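Mandelate racemase/muconate lactonizing enzyme (Roseovarius nubinhibens, PDB 2QDD) is of unknown specific function but, as a magnesium-binding member of the mandelate racemase/muconate lactonizing enzyme family, probably catalyses a reaction of the enolase superfamily. Local coordinates at residues D31-T36 with C53-S58; G298-D303 with L323-L328. All coordinates share one frame; numbering follows the deposited sequence.

Contact 1: D31-T36 with C53-S58; sequences DRLDST and CPWGHS
Leu33 CD2 lies over one face of the Trp55 indole, 4.1 Å above its plane and displaced toward the rim, while Leu33 CD1 comes within 3.8 Å of Trp55 CZ3. The two side chains meet at a slant, both methyls on the same side of the indole plane, CD2 above the rim and CD1 beyond the edge at CZ3. Phe30 adds a second ring, inclined to the indole by about 55°, and Trp55 NE1 is hydrogen-bonded to Tyr21 OH.

The CD2 branch of Leu33 packs 3.7 Å from Gly56 N and also nears Pro54 O; the CD1 branch shares its contact between the indole and the thiol. Closer to the backbone, Leu33 CB is 3.6 Å from Cys53 SG. With SG anti to the backbone N of Cys53 (chi1 -176°), the sulfur extends from the loop to the strand and fits between the side chains of Leu33 and Ser35. Ser35 OG lies 3.6 Å from Cys53 CB in plain packing; the hydroxyl's hydrogen bond goes to Glu51 OE2.

No direct hydrogen bond joins the segments. A water spans them instead: it accepts from Asp34 N and donates to Pro54 O, the latter at 2.7 Å. The carboxylate of Asp34 takes no part in that bridge and forms a salt bridge with Arg68 of helix 64-78.

Trp55 comes about 9 Å, side chain to side chain, from Glu244, a magnesium ligand of this protein, though no metal is bound to this chain; the loop thus lies near the metal site, consistent with the capping role of the N-terminal domain in this superfamily. Chemically, strand and loop are joined by apolar side chains and one water, so the fit depends on shape more than on polar pairing.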
# COMPACT_ATOMS: atom_id res chain seq x y z
N ASP A 31 40.40 -7.86 23.51
CA ASP A 31 41.85 -7.90 23.52
C ASP A 31 42.36 -8.48 22.21
O ASP A 31 43.42 -8.10 21.72
CB ASP A 31 42.31 -8.79 24.68
CG ASP A 31 43.43 -8.17 25.50
OD1 ASP A 31 43.28 -7.01 25.94
OD2 ASP A 31 44.46 -8.85 25.71
N ARG A 32 41.60 -9.41 21.66
CA ARG A 32 42.09 -10.32 20.63
C ARG A 32 40.96 -10.94 19.82
O ARG A 32 39.80 -10.94 20.23
CB ARG A 32 42.97 -11.42 21.25
CG ARG A 32 42.31 -12.19 22.40
CD ARG A 32 43.30 -12.49 23.52
NE ARG A 32 44.66 -12.68 23.03
CZ ARG A 32 45.73 -12.08 23.54
NH1 ARG A 32 46.93 -12.31 23.01
NH2 ARG A 32 45.62 -11.25 24.57
N LEU A 33 41.32 -11.49 18.66
CA LEU A 33 40.36 -12.14 17.78
C LEU A 33 40.64 -13.63 17.67
O LEU A 33 41.79 -14.06 17.62
CB LEU A 33 40.37 -11.49 16.39
CG LEU A 33 39.90 -10.04 16.25
CD1 LEU A 33 39.90 -9.63 14.79
CD2 LEU A 33 38.52 -9.81 16.85
N ASP A 34 39.56 -14.41 17.63
CA ASP A 34 39.63 -15.85 17.46
C ASP A 34 39.41 -16.13 15.97
O ASP A 34 38.26 -16.18 15.50
CB ASP A 34 38.56 -16.52 18.33
CG ASP A 34 38.52 -18.05 18.21
OD1 ASP A 34 38.07 -18.69 19.18
OD2 ASP A 34 38.89 -18.61 17.16
N SER A 35 40.51 -16.31 15.25
CA SER A 35 40.45 -16.60 13.82
C SER A 35 40.56 -18.09 13.56
O SER A 35 41.30 -18.80 14.23
CB SER A 35 41.57 -15.86 13.08
OG SER A 35 41.44 -16.03 11.69
N THR A 36 39.82 -18.55 12.56
CA THR A 36 39.94 -19.90 12.06
C THR A 36 40.49 -19.84 10.64
O THR A 36 39.91 -19.17 9.78
CB THR A 36 38.56 -20.60 12.07
OG1 THR A 36 38.04 -20.62 13.40
CG2 THR A 36 38.67 -22.03 11.57
N CYS A 53 36.94 -15.12 10.65
CA CYS A 53 37.27 -14.42 11.88
C CYS A 53 36.20 -13.40 12.30
O CYS A 53 36.24 -12.25 11.86
CB CYS A 53 38.65 -13.78 11.77
SG CYS A 53 39.18 -12.98 13.28
N PRO A 54 35.24 -13.83 13.14
CA PRO A 54 34.23 -12.95 13.73
C PRO A 54 34.83 -11.85 14.60
O PRO A 54 35.86 -12.06 15.24
CB PRO A 54 33.40 -13.90 14.60
CG PRO A 54 33.61 -15.25 13.99
CD PRO A 54 35.04 -15.23 13.56
N TRP A 55 34.20 -10.67 14.61
CA TRP A 55 34.67 -9.56 15.44
C TRP A 55 34.26 -9.74 16.90
O TRP A 55 33.32 -9.11 17.38
CB TRP A 55 34.19 -8.22 14.89
CG TRP A 55 34.89 -7.05 15.52
CD1 TRP A 55 34.40 -6.24 16.51
CD2 TRP A 55 36.19 -6.55 15.19
NE1 TRP A 55 35.33 -5.26 16.82
CE2 TRP A 55 36.43 -5.43 16.03
CE3 TRP A 55 37.17 -6.93 14.27
CZ2 TRP A 55 37.62 -4.70 15.98
CZ3 TRP A 55 38.36 -6.20 14.22
CH2 TRP A 55 38.57 -5.10 15.07
N GLY A 56 34.97 -10.62 17.61
CA GLY A 56 34.48 -11.16 18.88
C GLY A 56 33.24 -12.02 18.70
O GLY A 56 32.97 -12.52 17.61
N HIS A 57 32.49 -12.18 19.78
CA HIS A 57 31.29 -13.01 19.76
C HIS A 57 30.01 -12.20 20.01
O HIS A 57 28.94 -12.78 20.14
CB HIS A 57 31.41 -14.17 20.76
CG HIS A 57 31.80 -13.76 22.15
ND1 HIS A 57 30.90 -13.20 23.03
CD2 HIS A 57 32.98 -13.83 22.80
CE1 HIS A 57 31.52 -12.93 24.17
NE2 HIS A 57 32.78 -13.30 24.05
N SER A 58 30.14 -10.87 20.07
CA SER A 58 29.01 -10.01 20.40
C SER A 58 28.55 -9.15 19.21
O SER A 58 27.47 -8.57 19.24
CB SER A 58 29.33 -9.14 21.62
OG SER A 58 29.98 -7.93 21.25
O HOH W 1 36.79 -14.03 16.89

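Contact 2: G298-D303 with L323-L328; sequences GTALAD and LGHAHL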
# COMPACT_ATOMS: atom_id res chain seq x y z
N GLY A 298 39.92 -9.89 10.97
CA GLY A 298 40.94 -10.92 10.83
C GLY A 298 42.07 -10.53 9.91
O GLY A 298 42.33 -9.35 9.68
N THR A 299 42.75 -11.54 9.37
CA THR A 299 44.04 -11.35 8.74
C THR A 299 43.87 -10.91 7.29
O THR A 299 42.75 -10.84 6.77
CB THR A 299 44.92 -12.62 8.78
OG1 THR A 299 44.44 -13.57 7.82
CG2 THR A 299 44.92 -13.25 10.16
N ALA A 300 45.00 -10.66 6.63
CA ALA A 300 45.05 -10.32 5.21
C ALA A 300 44.51 -11.41 4.29
O ALA A 300 44.32 -11.17 3.10
CB ALA A 300 46.47 -9.91 4.81
N LEU A 301 44.27 -12.61 4.83
CA LEU A 301 43.66 -13.69 4.07
C LEU A 301 42.18 -13.43 3.75
O LEU A 301 41.79 -13.42 2.57
CB LEU A 301 43.86 -15.05 4.78
CG LEU A 301 43.41 -16.33 4.07
CD1 LEU A 301 43.96 -16.44 2.69
CD2 LEU A 301 43.75 -17.58 4.83
N ALA A 302 41.37 -13.19 4.78
CA ALA A 302 39.99 -12.69 4.62
C ALA A 302 39.90 -11.34 3.89
O ALA A 302 39.02 -11.16 3.05
CB ALA A 302 39.29 -12.61 5.98
N ASP A 303 40.80 -10.42 4.22
CA ASP A 303 40.86 -9.09 3.59
C ASP A 303 41.07 -9.14 2.08
O ASP A 303 40.50 -8.32 1.36
CB ASP A 303 41.96 -8.24 4.23
CG ASP A 303 41.60 -7.79 5.62
OD1 ASP A 303 40.39 -7.64 5.92
OD2 ASP A 303 42.53 -7.56 6.43
N LEU A 323 40.36 -2.64 5.82
CA LEU A 323 41.27 -3.77 5.97
C LEU A 323 41.37 -4.16 7.44
O LEU A 323 41.81 -3.38 8.28
CB LEU A 323 42.66 -3.42 5.41
CG LEU A 323 43.05 -3.81 3.98
CD1 LEU A 323 41.88 -3.99 3.02
CD2 LEU A 323 44.06 -2.81 3.43
N GLY A 324 40.93 -5.39 7.74
CA GLY A 324 40.98 -5.94 9.09
C GLY A 324 42.37 -6.00 9.70
O GLY A 324 42.54 -5.67 10.88
N HIS A 325 43.35 -6.40 8.89
CA HIS A 325 44.70 -6.70 9.37
C HIS A 325 45.48 -5.47 9.82
O HIS A 325 46.45 -5.58 10.57
CB HIS A 325 45.49 -7.51 8.34
CG HIS A 325 45.86 -6.75 7.10
ND1 HIS A 325 45.16 -6.87 5.92
CD2 HIS A 325 46.87 -5.87 6.86
CE1 HIS A 325 45.71 -6.09 5.01
NE2 HIS A 325 46.75 -5.47 5.55
N ALA A 326 45.03 -4.29 9.39
CA ALA A 326 45.54 -3.01 9.87
C ALA A 326 45.34 -2.78 11.37
O ALA A 326 46.04 -1.96 11.97
CB ALA A 326 44.92 -1.87 9.07
N HIS A 327 44.40 -3.50 11.97
CA HIS A 327 44.06 -3.31 13.37
C HIS A 327 44.67 -4.39 14.27
O HIS A 327 44.52 -4.34 15.49
CB HIS A 327 42.55 -3.21 13.55
CG HIS A 327 41.96 -1.99 12.92
ND1 HIS A 327 41.67 -0.84 13.63
CD2 HIS A 327 41.65 -1.71 11.63
CE1 HIS A 327 41.19 0.08 12.81
NE2 HIS A 327 41.17 -0.42 11.59
N LEU A 328 45.36 -5.35 13.65
CA LEU A 328 46.07 -6.41 14.37
C LEU A 328 47.52 -6.02 14.69
O LEU A 328 48.16 -5.30 13.93
CB LEU A 328 46.08 -7.70 13.55
CG LEU A 328 44.77 -8.33 13.07
CD1 LEU A 328 45.07 -9.50 12.15
CD2 LEU A 328 43.88 -8.75 14.24
O HOH W 2 41.00 -7.65 12.20
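Asp303 spreads its carboxylate across the start of the 323-328 turn and accepts three hydrogen bonds there. OD1 of Asp303 takes Gly324 N at 2.9 Å, approached from the syn side but 33° out of the carboxylate plane. The other oxygen, Asp303 OD2, has two donors: His325 N, 2.8 Å away and received by the syn lone pair, and His325 ND1, also at 2.8 Å but on the anti side. This last bond is bent, and the carboxylate and imidazole planes stand 52° apart. It is a His-carboxylate pair, and with ND1 as donor the ring's rotation is restrained.

The imidazole can reach back because His325 CG sits between its own backbone N and carbonyl carbon (chi1 70°), which folds the ring toward the helix, where Ala300 CB packs 3.5 Å from His325 ND1. With an alanine in place of Asp303, Gly324 N, His325 N and His325 ND1 would probably all lose their shared acceptor group, and the imidazole would be freer to turn.

Further out, the backbones come close at two glycines. A side chain on Gly324 would run into Gly298 O. Leu328 CD1 covers this same carbonyl oxygen at 3.7 Å, and a water accepts from Gly298 N and donates, weakly, to Gly324 O.

Thr299 is the N-cap of helix 300-311: its OG1 accepts from Leu301 N at 3.1 Å, and Glu51 and Tyr37 also hydrogen-bond to that hydroxyl. The Asp303 bonds tie the first turn of helix 300-311 to the loop leading to strand 344-345. Leu323 packs on Ile137 of barrel strand 135-141, while Leu328 meets Leu15 and Leu33 on strands 5-22 and 29-42.

In the fold
From the N terminus, contact 1 closes first: strand 29-42 turns back through strand 47-52, and the loop that follows, 53-58, returns to the strand, all within the N-terminal domain. Contact 2 opens much later, after strand 290-293 in the TIM-barrel-type C-terminal domain, where helix 300-311 and the connection beyond it bring 323-328 back to 298-303. The two closures are in series, neither nested nor crossed. Their centres are nevertheless only 12 Å apart and they touch: Cys53 SG lies 3.7 Å from Gly298 CA, and Leu33 CD1 is 3.8 Å from Gly298 N. Packing between the contacts therefore joins the two domains.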